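Long-range contacts in phosphatidylinositol-specific phospholipase C (Listeria monocytogenes, PDB 2PLC), which belongs to the phosphatidylinositol-specific phospholipase C family and adopts an alpha/beta fold of the TIM-barrel class: residues 34-39 / 76-81; 64-69 / 107-112; 100-105 / 151-156; 113-118 / 156-161. All coordinates share one frame; numbering follows the deposited sequence.

Overall arrangement
From the N terminus, contact 1 closes first, joining helix 34-38 to the second strand of the hairpin 70-78. Contact 2 opens inside that interval, at 64-69, and closes after it, at 107-112, so the two cross. Contact 3 crosses contact 2, opening at 100-105 and closing at 151-156. Contact 4 opens at 113-118 within contact 3 and closes at 156-161, sharing S156 with it; these two also cross. Contact 1 precedes contacts 3 and 4, contact 2 precedes contact 4, and none nests. Contacts 2 and 3 bind neighbouring strands of the sheet, contact 4 packs a helix start against the turn after strand 152-157, and contact 1 lies about 24 Å from contact 3, centre to centre.

Contact 1. Residues 34-39 / 76-81; sequences ITWTLT and IFLNAS
I76 meets T35, W36 and T39 where the short helix 34-38 lies across the second strand of the beta hairpin formed by 70-73 and 76-78. The axes of helix 34-38 and strand 76-78 approach to 7.5 Å, with their N-to-C directions 105° apart, so the helix runs across the strand. I76 touches T35 and W36 of the helix and T39 just after it.

Apolar packing supplies most of the contact. The two branches of I76 divide the work. CG2, which lies anti to the backbone N (CG1 chi1 -61°), meets W36 CB at 3.7 Å and lies near the plane of the indole at its edge, while CG1 rests on T35 CG2, also at 3.7 Å. W36 and I76 cross at about a right angle. Further along the strand, L78 CD2 comes within 3.7 Å of W36 CD1, making a second apolar touch on the same indole; Q44 lies beside this tryptophan as well.

The polar interactions belong to the helix and its surroundings. D33, just before the helix, links both partners: its OD1 accepts from W36 N, and F77 hydrogen-bonds to D33 through the backbone. T39, just past the helix, reaches back to T35 O with two donors, N at 3.1 Å and OG1 at 2.8 Å, which arrive from opposite faces of the carbonyl plane. This second bond fixes the rotation of the threonine hydroxyl, whose OG1 also rests against the end of I76, 3.5 Å from CD1.

Contact 2. Residues 64-69 / 107-112; sequences RAKDNL and DEQNSN
The C-terminal ends of the neighbouring parallel strands 60-65 and 101-107, in the barrel-type sheet, meet here through A65 and the D107-E108 pair. A65 and D107 form a parallel bridge, and E108 N donates to A65 O at 2.8 Å in a nearly straight bond (166° at the hydrogen). Just beyond it D107 OD1 accepts from Q109 N, 3.3 Å away, in an Asx turn, the donor standing above the carboxylate plane. A water carries the link further, accepting from D67 N and donating to D107 OD1.

The side chain of E108 bends at chi2 (65°), bringing OE1 to R64 CB at 3.3 Å. OE1 lies near the guanidinium plane at its edge, yet R64 NH1 is 4.0 Å from it, beyond a salt bridge; the firm partner of R64 is D62. K66 crosses the base of the glutamate at a slant, CG to E108 CB 3.9 Å. Both polar ends then converge on one glycine: E108 OE2 accepts from G74 N and K66 NZ donates to G74 O.

G74 lies in the turn of the hairpin 70-78, on one flank of the contact. On another, helix 114-125 packs F115 against D107 and receives L69 on R118, I119 and L122.

Contact 3. Residues 100-105 / 151-156; sequences TIIMRL and KILLLS
Strands 101-105 and 152-156 run parallel (22° between axes, 4.6 Å apart), and M103 and L154 lie side by side on one face of this barrel-type sheet. Backbone bonds set the pairing residue for residue: L153 N to I101 O at 2.7 Å, M103 N to L153 O at 2.9 Å, and L155 N to M103 O at 2.8 Å are the central ones, all within 20° of straight.

On the face holding I101, M103, L105, I152 and L154, L154 CD1 is the bump. It presses against the notch formed by M103 CE, at 3.6 Å, and L105 CB, at 3.8 Å. M103 points the same way as L154, and the turn at its chi3 (113°) brings the methyl over. The base of M103, CB, faces I152 CG2. Helix 82-95 roofs the near end of this face, its I89 touching both I101 and I152.

The opposite face carries I102, R104, L153 and L155. Here L155 leans its CD1 back onto I102 CG2 (3.8 Å), the two chains crossing obliquely, while R104 extends to a salt bridge with E157. At the start of the pair K151 O receives I101 N and, weakly, T100 OG1 at 3.4 Å.

Contact 4. Residues 113-118 / 156-161; sequences DSFDYR and SENHTK
This is a van der Waals contact between the start of helix 114-125 and the turn that follows strand 152-157, in the beta-alpha-beta part of the barrel-type fold; D113, F115 and D116 face N158, H159 and T160 without a direct hydrogen bond. The turn from N158 to K161 is type I, closed by K161 N to N158 O at 3.3 Å.

D113 OD1 reaches in between two residues of that turn. It approaches H159 CD2 at 3.4 Å and T160 CG2 at 3.5 Å, with the carboxylate tilted 52° from the imidazole plane. Deeper in, the amide of N158 is inserted beside the helix. Its OD1 lies near the plane of the F115 ring, at the edge, 4.2 Å from CD2.

The same oxygen is 3.6 Å from D116 OD1, two acceptors close together, their planes 75° apart; the other carboxylate oxygen, OD2, is held by a salt bridge to K162, which probably eases their proximity. F115 also packs on L105 of the adjoining strand. The first torsion of N158 puts its amide between the backbone N and carbonyl carbon, and chi2 (-154°) turns ND2 toward T160, where a weak bond meets OG1 at 2.8 Å.

Contact 1. Residues 34-39 / 76-81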
loop_
_atom_site.group_PDB
_atom_site.type_symbol
_atom_site.label_atom_id
_atom_site.label_comp_id
_atom_site.label_asym_id
_atom_site.label_seq_id
_atom_site.Cartn_x
_atom_site.Cartn_y
_atom_site.Cartn_z
ATOM N N ILE A 34 15.311 18.553 -8.283
ATOM C CA ILE A 34 14.890 19.831 -8.838
ATOM C C ILE A 34 13.666 19.693 -9.758
ATOM O O ILE A 34 12.806 20.575 -9.781
ATOM C CB ILE A 34 16.066 20.531 -9.573
ATOM C CG1 ILE A 34 15.695 21.970 -9.934
ATOM C CG2 ILE A 34 16.477 19.734 -10.801
ATOM C CD1 ILE A 34 15.376 22.861 -8.727
ATOM N N THR A 35 13.565 18.577 -10.479
ATOM C CA THR A 35 12.424 18.356 -11.375
ATOM C C THR A 35 11.132 18.165 -10.573
ATOM O O THR A 35 10.044 18.523 -11.029
ATOM C CB THR A 35 12.647 17.137 -12.302
ATOM O OG1 THR A 35 13.854 17.322 -13.047
ATOM C CG2 THR A 35 11.494 16.996 -13.290
ATOM N N TRP A 36 11.262 17.608 -9.373
ATOM C CA TRP A 36 10.114 17.392 -8.503
ATOM C C TRP A 36 9.541 18.733 -8.036
ATOM O O TRP A 36 8.322 18.913 -7.985
ATOM C CB TRP A 36 10.518 16.534 -7.303
ATOM C CG TRP A 36 9.371 16.168 -6.418
ATOM C CD1 TRP A 36 8.496 15.129 -6.589
ATOM C CD2 TRP A 36 8.952 16.854 -5.236
ATOM N NE1 TRP A 36 7.553 15.135 -5.587
ATOM C CE2 TRP A 36 7.809 16.184 -4.745
ATOM C CE3 TRP A 36 9.430 17.973 -4.541
ATOM C CZ2 TRP A 36 7.139 16.599 -3.597
ATOM C CZ3 TRP A 36 8.762 18.383 -3.396
ATOM C CH2 TRP A 36 7.628 17.698 -2.937
ATOM N N THR A 37 10.417 19.680 -7.708
ATOM C CA THR A 37 9.972 20.998 -7.253
ATOM C C THR A 37 9.318 21.787 -8.392
ATOM O O THR A 37 8.340 22.499 -8.176
ATOM C CB THR A 37 11.139 21.826 -6.660
ATOM O OG1 THR A 37 12.144 22.020 -7.661
ATOM C CG2 THR A 37 11.751 21.114 -5.463
ATOM N N LEU A 38 9.858 21.648 -9.601
ATOM C CA LEU A 38 9.327 22.338 -10.787
ATOM C C LEU A 38 7.949 21.820 -11.229
ATOM O O LEU A 38 7.133 22.575 -11.754
ATOM C CB LEU A 38 10.316 22.220 -11.956
ATOM C CG LEU A 38 11.677 22.904 -11.785
ATOM C CD1 LEU A 38 12.614 22.523 -12.933
ATOM C CD2 LEU A 38 11.477 24.404 -11.722
ATOM N N THR A 39 7.705 20.529 -11.015
ATOM C CA THR A 39 6.440 19.899 -11.392
ATOM C C THR A 39 5.638 19.480 -10.160
ATOM O O THR A 39 4.694 18.696 -10.267
ATOM C CB THR A 39 6.696 18.629 -12.215
ATOM O OG1 THR A 39 7.364 17.668 -11.390
ATOM C CG2 THR A 39 7.561 18.930 -13.430
ATOM N N ILE A 76 11.499 11.396 -12.629
ATOM C CA ILE A 76 11.768 12.195 -11.444
ATOM C C ILE A 76 12.336 11.382 -10.285
ATOM O O ILE A 76 11.694 10.451 -9.795
ATOM C CB ILE A 76 10.479 12.911 -10.987
ATOM C CG1 ILE A 76 9.994 13.850 -12.092
ATOM C CG2 ILE A 76 10.711 13.687 -9.699
ATOM C CD1 ILE A 76 8.640 14.447 -11.820
ATOM N N PHE A 77 13.554 11.729 -9.874
ATOM C CA PHE A 77 14.218 11.073 -8.752
ATOM C C PHE A 77 13.586 11.628 -7.476
ATOM O O PHE A 77 13.450 12.844 -7.330
ATOM C CB PHE A 77 15.715 11.388 -8.786
ATOM C CG PHE A 77 16.485 10.854 -7.606
ATOM C CD1 PHE A 77 16.248 9.571 -7.115
ATOM C CD2 PHE A 77 17.455 11.636 -6.989
ATOM C CE1 PHE A 77 16.963 9.078 -6.030
ATOM C CE2 PHE A 77 18.177 11.151 -5.901
ATOM C CZ PHE A 77 17.930 9.867 -5.420
ATOM N N LEU A 78 13.217 10.743 -6.551
ATOM C CA LEU A 78 12.579 11.169 -5.311
ATOM C C LEU A 78 13.490 11.303 -4.091
ATOM O O LEU A 78 13.010 11.297 -2.960
ATOM C CB LEU A 78 11.386 10.263 -4.994
ATOM C CG LEU A 78 10.252 10.237 -6.029
ATOM C CD1 LEU A 78 9.133 9.340 -5.542
ATOM C CD2 LEU A 78 9.725 11.640 -6.274
ATOM N N ASN A 79 14.793 11.456 -4.315
ATOM C CA ASN A 79 15.754 11.605 -3.215
ATOM C C ASN A 79 15.635 10.524 -2.142
ATOM O O ASN A 79 15.614 10.817 -0.940
ATOM C CB ASN A 79 15.642 12.996 -2.574
ATOM C CG ASN A 79 16.280 14.081 -3.419
ATOM O OD1 ASN A 79 16.543 13.887 -4.607
ATOM N ND2 ASN A 79 16.539 15.230 -2.808
ATOM N N ALA A 80 15.534 9.279 -2.592
ATOM C CA ALA A 80 15.422 8.135 -1.696
ATOM C C ALA A 80 15.919 6.894 -2.423
ATOM O O ALA A 80 15.930 6.848 -3.651
ATOM C CB ALA A 80 13.971 7.945 -1.248
ATOM N N SER A 81 16.365 5.905 -1.658
ATOM C CA SER A 81 16.858 4.654 -2.228
ATOM C C SER A 81 16.057 3.510 -1.623
ATOM O O SER A 81 15.438 3.657 -0.564
ATOM C CB SER A 81 18.347 4.473 -1.920
ATOM O OG SER A 81 18.592 4.544 -0.521
#

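Contact 2. Residues 64-69 / 107-112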
loop_
_atom_site.group_PDB
_atom_site.type_symbol
_atom_site.label_atom_id
_atom_site.label_comp_id
_atom_site.label_asym_id
_atom_site.label_seq_id
_atom_site.Cartn_x
_atom_site.Cartn_y
_atom_site.Cartn_z
ATOM N N ARG A 64 7.895 2.829 -5.793
ATOM C CA ARG A 64 8.274 2.727 -7.203
ATOM C C ARG A 64 9.788 2.909 -7.308
ATOM O O ARG A 64 10.327 3.912 -6.831
ATOM C CB ARG A 64 7.584 3.821 -8.016
ATOM C CG ARG A 64 6.168 4.172 -7.576
ATOM C CD ARG A 64 5.158 3.138 -8.008
ATOM N NE ARG A 64 3.789 3.549 -7.686
ATOM C CZ ARG A 64 2.988 4.217 -8.512
ATOM N NH1 ARG A 64 3.413 4.564 -9.720
ATOM N NH2 ARG A 64 1.746 4.508 -8.148
ATOM N N ALA A 65 10.464 1.966 -7.964
ATOM C CA ALA A 65 11.918 2.026 -8.109
ATOM C C ALA A 65 12.425 1.618 -9.490
ATOM O O ALA A 65 11.680 1.063 -10.295
ATOM C CB ALA A 65 12.576 1.148 -7.042
ATOM N N LYS A 66 13.695 1.923 -9.756
ATOM C CA LYS A 66 14.352 1.567 -11.016
ATOM C C LYS A 66 15.541 0.655 -10.704
ATOM O O LYS A 66 15.962 0.576 -9.549
ATOM C CB LYS A 66 14.796 2.818 -11.770
ATOM C CG LYS A 66 13.632 3.580 -12.372
ATOM C CD LYS A 66 14.097 4.676 -13.312
ATOM C CE LYS A 66 12.912 5.381 -13.943
ATOM N NZ LYS A 66 13.339 6.554 -14.746
ATOM N N ASP A 67 16.084 -0.028 -11.715
ATOM C CA ASP A 67 17.195 -0.961 -11.489
ATOM C C ASP A 67 18.482 -0.408 -10.864
ATOM O O ASP A 67 19.381 -1.171 -10.508
ATOM C CB ASP A 67 17.486 -1.835 -12.730
ATOM C CG ASP A 67 17.922 -1.037 -13.950
ATOM O OD1 ASP A 67 18.163 0.185 -13.845
ATOM O OD2 ASP A 67 18.029 -1.652 -15.033
ATOM N N ASN A 68 18.564 0.913 -10.721
ATOM C CA ASN A 68 19.716 1.543 -10.075
ATOM C C ASN A 68 19.427 1.536 -8.572
ATOM O O ASN A 68 20.212 2.042 -7.774
ATOM C CB ASN A 68 19.920 2.983 -10.577
ATOM C CG ASN A 68 18.698 3.870 -10.363
ATOM O OD1 ASN A 68 17.577 3.389 -10.203
ATOM N ND2 ASN A 68 18.914 5.180 -10.376
ATOM N N LEU A 69 18.271 0.967 -8.220
ATOM C CA LEU A 69 17.784 0.835 -6.846
ATOM C C LEU A 69 17.380 2.135 -6.161
ATOM O O LEU A 69 17.404 2.229 -4.938
ATOM C CB LEU A 69 18.785 0.062 -5.982
ATOM C CG LEU A 69 19.019 -1.389 -6.403
ATOM C CD1 LEU A 69 19.979 -2.055 -5.432
ATOM C CD2 LEU A 69 17.698 -2.131 -6.445
ATOM N N ASP A 107 8.305 -1.799 -10.715
ATOM C CA ASP A 107 9.433 -1.555 -11.608
ATOM C C ASP A 107 8.978 -0.338 -12.415
ATOM O O ASP A 107 8.138 -0.452 -13.310
ATOM C CB ASP A 107 9.625 -2.774 -12.525
ATOM C CG ASP A 107 10.820 -2.641 -13.470
ATOM O OD1 ASP A 107 11.479 -1.575 -13.500
ATOM O OD2 ASP A 107 11.095 -3.628 -14.194
ATOM N N GLU A 108 9.512 0.829 -12.068
ATOM C CA GLU A 108 9.142 2.085 -12.720
ATOM C C GLU A 108 9.514 2.188 -14.203
ATOM O O GLU A 108 9.157 3.159 -14.873
ATOM C CB GLU A 108 9.735 3.262 -11.930
ATOM C CG GLU A 108 9.071 4.618 -12.169
ATOM C CD GLU A 108 7.617 4.692 -11.703
ATOM O OE1 GLU A 108 7.056 3.673 -11.246
ATOM O OE2 GLU A 108 7.029 5.790 -11.801
ATOM N N GLN A 109 10.181 1.167 -14.727
ATOM C CA GLN A 109 10.584 1.169 -16.126
ATOM C C GLN A 109 10.395 -0.225 -16.729
ATOM O O GLN A 109 11.329 -0.802 -17.290
ATOM C CB GLN A 109 12.045 1.610 -16.219
ATOM C CG GLN A 109 12.473 2.106 -17.579
ATOM C CD GLN A 109 13.863 2.706 -17.548
ATOM O OE1 GLN A 109 14.809 2.083 -17.056
ATOM N NE2 GLN A 109 13.994 3.929 -18.056
ATOM N N ASN A 110 9.173 -0.746 -16.617
ATOM C CA ASN A 110 8.820 -2.077 -17.122
ATOM C C ASN A 110 9.252 -2.354 -18.557
ATOM O O ASN A 110 8.630 -1.879 -19.509
ATOM C CB ASN A 110 7.313 -2.327 -16.984
ATOM C CG ASN A 110 6.915 -2.745 -15.582
ATOM O OD1 ASN A 110 7.551 -3.608 -14.976
ATOM N ND2 ASN A 110 5.852 -2.140 -15.062
ATOM N N SER A 111 10.316 -3.139 -18.696
ATOM C CA SER A 111 10.860 -3.505 -20.001
ATOM C C SER A 111 12.050 -4.453 -19.852
ATOM O O SER A 111 12.592 -4.941 -20.845
ATOM C CB SER A 111 11.278 -2.251 -20.786
ATOM O OG SER A 111 12.178 -1.445 -20.044
ATOM N N ASN A 112 12.433 -4.729 -18.607
ATOM C CA ASN A 112 13.563 -5.611 -18.333
ATOM C C ASN A 112 13.332 -6.567 -17.175
ATOM O O ASN A 112 12.466 -6.349 -16.323
ATOM C CB ASN A 112 14.825 -4.792 -18.040
ATOM C CG ASN A 112 15.616 -4.466 -19.290
ATOM O OD1 ASN A 112 16.338 -5.313 -19.818
ATOM N ND2 ASN A 112 15.500 -3.228 -19.760
HETATM O O HOH W 1 14.327 -0.370 -14.174
#

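Contact 3. Residues 100-105 / 151-156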
loop_
_atom_site.group_PDB
_atom_site.type_symbol
_atom_site.label_atom_id
_atom_site.label_comp_id
_atom_site.label_asym_id
_atom_site.label_seq_id
_atom_site.Cartn_x
_atom_site.Cartn_y
_atom_site.Cartn_z
ATOM N N THR A 100 2.079 -5.284 10.680
ATOM C CA THR A 100 2.406 -5.887 9.393
ATOM C C THR A 100 2.247 -4.825 8.317
ATOM O O THR A 100 1.363 -3.971 8.392
ATOM C CB THR A 100 1.523 -7.122 9.058
ATOM O OG1 THR A 100 1.725 -7.499 7.686
ATOM C CG2 THR A 100 0.058 -6.827 9.283
ATOM N N ILE A 101 3.127 -4.864 7.327
ATOM C CA ILE A 101 3.088 -3.889 6.253
ATOM C C ILE A 101 2.951 -4.565 4.906
ATOM O O ILE A 101 3.599 -5.573 4.630
ATOM C CB ILE A 101 4.340 -2.978 6.294
ATOM C CG1 ILE A 101 4.318 -2.158 7.583
ATOM C CG2 ILE A 101 4.399 -2.064 5.073
ATOM C CD1 ILE A 101 5.529 -1.318 7.804
ATOM N N ILE A 102 2.021 -4.052 4.112
ATOM C CA ILE A 102 1.784 -4.567 2.775
ATOM C C ILE A 102 2.501 -3.575 1.875
ATOM O O ILE A 102 2.259 -2.375 1.954
ATOM C CB ILE A 102 0.288 -4.608 2.455
ATOM C CG1 ILE A 102 -0.440 -5.422 3.529
ATOM C CG2 ILE A 102 0.068 -5.211 1.067
ATOM C CD1 ILE A 102 -1.936 -5.339 3.449
ATOM N N MET A 103 3.388 -4.082 1.027
ATOM C CA MET A 103 4.171 -3.225 0.165
ATOM C C MET A 103 4.160 -3.574 -1.307
ATOM O O MET A 103 4.556 -4.664 -1.711
ATOM C CB MET A 103 5.615 -3.196 0.671
ATOM C CG MET A 103 6.570 -2.402 -0.199
ATOM S SD MET A 103 8.242 -2.457 0.444
ATOM C CE MET A 103 9.049 -3.393 -0.819
ATOM N N ARG A 104 3.715 -2.616 -2.110
ATOM C CA ARG A 104 3.689 -2.772 -3.549
ATOM C C ARG A 104 5.036 -2.257 -4.037
ATOM O O ARG A 104 5.418 -1.127 -3.733
ATOM C CB ARG A 104 2.572 -1.922 -4.146
ATOM C CG ARG A 104 2.559 -1.890 -5.652
ATOM C CD ARG A 104 1.620 -0.819 -6.160
ATOM N NE ARG A 104 1.559 -0.791 -7.619
ATOM C CZ ARG A 104 0.722 -0.026 -8.314
ATOM N NH1 ARG A 104 -0.119 0.779 -7.685
ATOM N NH2 ARG A 104 0.690 -0.101 -9.637
ATOM N N LEU A 105 5.787 -3.116 -4.713
ATOM C CA LEU A 105 7.085 -2.730 -5.243
ATOM C C LEU A 105 6.964 -2.789 -6.752
ATOM O O LEU A 105 6.840 -3.863 -7.334
ATOM C CB LEU A 105 8.182 -3.671 -4.744
ATOM C CG LEU A 105 9.586 -3.443 -5.314
ATOM C CD1 LEU A 105 10.040 -2.017 -5.052
ATOM C CD2 LEU A 105 10.555 -4.435 -4.696
ATOM N N LYS A 151 6.151 -8.587 9.931
ATOM C CA LYS A 151 6.656 -8.870 8.591
ATOM C C LYS A 151 6.062 -8.015 7.482
ATOM O O LYS A 151 5.083 -7.297 7.685
ATOM C CB LYS A 151 6.489 -10.356 8.263
ATOM C CG LYS A 151 7.557 -11.231 8.899
ATOM C CD LYS A 151 7.234 -12.707 8.757
ATOM C CE LYS A 151 8.440 -13.574 9.098
ATOM N NZ LYS A 151 8.991 -13.276 10.450
ATOM N N ILE A 152 6.683 -8.098 6.308
ATOM C CA ILE A 152 6.260 -7.357 5.132
ATOM C C ILE A 152 5.619 -8.315 4.139
ATOM O O ILE A 152 6.170 -9.372 3.851
ATOM C CB ILE A 152 7.473 -6.685 4.418
ATOM C CG1 ILE A 152 8.119 -5.643 5.327
ATOM C CG2 ILE A 152 7.042 -6.031 3.104
ATOM C CD1 ILE A 152 9.392 -5.043 4.759
ATOM N N LEU A 153 4.427 -7.970 3.665
ATOM C CA LEU A 153 3.751 -8.773 2.658
ATOM C C LEU A 153 4.058 -8.055 1.347
ATOM O O LEU A 153 3.496 -7.003 1.068
ATOM C CB LEU A 153 2.238 -8.820 2.907
ATOM C CG LEU A 153 1.450 -9.547 1.809
ATOM C CD1 LEU A 153 2.058 -10.925 1.556
ATOM C CD2 LEU A 153 -0.005 -9.670 2.189
ATOM N N LEU A 154 4.967 -8.611 0.558
ATOM C CA LEU A 154 5.366 -8.003 -0.710
ATOM C C LEU A 154 4.427 -8.275 -1.883
ATOM O O LEU A 154 3.994 -9.403 -2.099
ATOM C CB LEU A 154 6.783 -8.466 -1.079
ATOM C CG LEU A 154 7.435 -7.897 -2.344
ATOM C CD1 LEU A 154 7.713 -6.422 -2.159
ATOM C CD2 LEU A 154 8.735 -8.632 -2.640
ATOM N N LEU A 155 4.115 -7.227 -2.640
ATOM C CA LEU A 155 3.270 -7.352 -3.823
ATOM C C LEU A 155 4.135 -6.862 -4.974
ATOM O O LEU A 155 4.267 -5.657 -5.188
ATOM C CB LEU A 155 2.006 -6.497 -3.700
ATOM C CG LEU A 155 1.027 -6.860 -2.583
ATOM C CD1 LEU A 155 -0.162 -5.914 -2.610
ATOM C CD2 LEU A 155 0.563 -8.293 -2.755
ATOM N N SER A 156 4.778 -7.800 -5.665
ATOM C CA SER A 156 5.670 -7.476 -6.778
ATOM C C SER A 156 4.987 -7.159 -8.093
ATOM O O SER A 156 4.107 -7.889 -8.543
ATOM C CB SER A 156 6.676 -8.603 -7.013
ATOM O OG SER A 156 7.554 -8.735 -5.915
#

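Contact 4. Residues 113-118 / 156-161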
loop_
_atom_site.group_PDB
_atom_site.type_symbol
_atom_site.label_atom_id
_atom_site.label_comp_id
_atom_site.label_asym_id
_atom_site.label_seq_id
_atom_site.Cartn_x
_atom_site.Cartn_y
_atom_site.Cartn_z
ATOM N N ASP A 113 14.114 -7.641 -17.174
ATOM C CA ASP A 113 14.069 -8.649 -16.123
ATOM C C ASP A 113 15.283 -8.427 -15.225
ATOM O O ASP A 113 15.568 -9.234 -14.338
ATOM C CB ASP A 113 14.110 -10.064 -16.715
ATOM C CG ASP A 113 12.812 -10.456 -17.413
ATOM O OD1 ASP A 113 11.828 -9.684 -17.360
ATOM O OD2 ASP A 113 12.776 -11.554 -18.009
ATOM N N SER A 114 16.006 -7.337 -15.484
ATOM C CA SER A 114 17.191 -6.974 -14.712
ATOM C C SER A 114 16.806 -6.452 -13.323
ATOM O O SER A 114 17.545 -6.639 -12.353
ATOM C CB SER A 114 18.024 -5.929 -15.467
ATOM O OG SER A 114 17.268 -4.765 -15.756
ATOM N N PHE A 115 15.637 -5.817 -13.238
ATOM C CA PHE A 115 15.118 -5.277 -11.982
ATOM C C PHE A 115 14.946 -6.406 -10.972
ATOM O O PHE A 115 15.310 -6.272 -9.804
ATOM C CB PHE A 115 13.766 -4.585 -12.221
ATOM C CG PHE A 115 13.120 -4.049 -10.968
ATOM C CD1 PHE A 115 13.442 -2.780 -10.488
ATOM C CD2 PHE A 115 12.194 -4.817 -10.259
ATOM C CE1 PHE A 115 12.854 -2.286 -9.319
ATOM C CE2 PHE A 115 11.605 -4.331 -9.093
ATOM C CZ PHE A 115 11.936 -3.062 -8.623
ATOM N N ASP A 116 14.398 -7.519 -11.447
ATOM C CA ASP A 116 14.159 -8.696 -10.623
ATOM C C ASP A 116 15.450 -9.198 -9.968
ATOM O O ASP A 116 15.470 -9.494 -8.773
ATOM C CB ASP A 116 13.529 -9.801 -11.478
ATOM C CG ASP A 116 12.879 -10.889 -10.646
ATOM O OD1 ASP A 116 11.831 -10.612 -10.023
ATOM O OD2 ASP A 116 13.409 -12.024 -10.623
ATOM N N TYR A 117 16.530 -9.253 -10.744
ATOM C CA TYR A 117 17.824 -9.720 -10.243
ATOM C C TYR A 117 18.527 -8.706 -9.351
ATOM O O TYR A 117 19.205 -9.078 -8.392
ATOM C CB TYR A 117 18.738 -10.115 -11.407
ATOM C CG TYR A 117 18.193 -11.260 -12.235
ATOM C CD1 TYR A 117 17.805 -12.461 -11.631
ATOM C CD2 TYR A 117 18.037 -11.137 -13.617
ATOM C CE1 TYR A 117 17.270 -13.509 -12.381
ATOM C CE2 TYR A 117 17.503 -12.179 -14.380
ATOM C CZ TYR A 117 17.121 -13.361 -13.754
ATOM O OH TYR A 117 16.584 -14.389 -14.499
ATOM N N ARG A 118 18.350 -7.427 -9.668
ATOM C CA ARG A 118 18.971 -6.344 -8.912
ATOM C C ARG A 118 18.461 -6.194 -7.484
ATOM O O ARG A 118 19.254 -5.977 -6.570
ATOM C CB ARG A 118 18.815 -5.014 -9.653
ATOM C CG ARG A 118 19.751 -4.835 -10.843
ATOM C CD ARG A 118 21.219 -4.900 -10.420
ATOM N NE ARG A 118 21.536 -3.965 -9.338
ATOM C CZ ARG A 118 21.940 -2.708 -9.512
ATOM N NH1 ARG A 118 22.088 -2.208 -10.734
ATOM N NH2 ARG A 118 22.185 -1.938 -8.458
ATOM N N SER A 156 4.778 -7.800 -5.665
ATOM C CA SER A 156 5.670 -7.476 -6.778
ATOM C C SER A 156 4.987 -7.159 -8.093
ATOM O O SER A 156 4.107 -7.889 -8.543
ATOM C CB SER A 156 6.676 -8.603 -7.013
ATOM O OG SER A 156 7.554 -8.735 -5.915
ATOM N N GLU A 157 5.451 -6.090 -8.729
ATOM C CA GLU A 157 4.929 -5.663 -10.016
ATOM C C GLU A 157 6.094 -5.332 -10.936
ATOM O O GLU A 157 6.819 -4.357 -10.718
ATOM C CB GLU A 157 4.032 -4.437 -9.858
ATOM C CG GLU A 157 3.448 -3.936 -11.166
ATOM C CD GLU A 157 2.466 -2.795 -10.981
ATOM O OE1 GLU A 157 2.376 -2.250 -9.864
ATOM O OE2 GLU A 157 1.778 -2.440 -11.961
ATOM N N ASN A 158 6.291 -6.171 -11.945
ATOM C CA ASN A 158 7.359 -5.962 -12.908
ATOM C C ASN A 158 7.105 -6.692 -14.218
ATOM O O ASN A 158 6.038 -7.277 -14.421
ATOM C CB ASN A 158 8.729 -6.340 -12.318
ATOM C CG ASN A 158 8.748 -7.724 -11.692
ATOM O OD1 ASN A 158 9.554 -7.996 -10.802
ATOM N ND2 ASN A 158 7.866 -8.602 -12.153
ATOM N N HIS A 159 8.098 -6.640 -15.101
ATOM C CA HIS A 159 8.032 -7.259 -16.419
ATOM C C HIS A 159 7.759 -8.770 -16.393
ATOM O O HIS A 159 6.977 -9.276 -17.203
ATOM C CB HIS A 159 9.332 -6.953 -17.180
ATOM C CG HIS A 159 9.331 -7.410 -18.607
ATOM N ND1 HIS A 159 8.196 -7.855 -19.252
ATOM C CD2 HIS A 159 10.335 -7.499 -19.512
ATOM C CE1 HIS A 159 8.500 -8.200 -20.489
ATOM N NE2 HIS A 159 9.793 -7.993 -20.672
ATOM N N THR A 160 8.372 -9.475 -15.444
ATOM C CA THR A 160 8.210 -10.924 -15.320
ATOM C C THR A 160 6.778 -11.379 -15.020
ATOM O O THR A 160 6.381 -12.478 -15.409
ATOM C CB THR A 160 9.144 -11.508 -14.234
ATOM O OG1 THR A 160 8.672 -11.131 -12.935
ATOM C CG2 THR A 160 10.566 -10.994 -14.414
ATOM N N LYS A 161 6.016 -10.538 -14.321
ATOM C CA LYS A 161 4.631 -10.844 -13.955
ATOM C C LYS A 161 4.507 -12.120 -13.133
ATOM O O LYS A 161 3.588 -12.915 -13.323
ATOM C CB LYS A 161 3.736 -10.901 -15.196
ATOM C CG LYS A 161 3.279 -9.531 -15.653
ATOM C CD LYS A 161 3.100 -9.455 -17.157
ATOM C CE LYS A 161 2.714 -8.044 -17.583
ATOM N NZ LYS A 161 3.696 -7.018 -17.110
#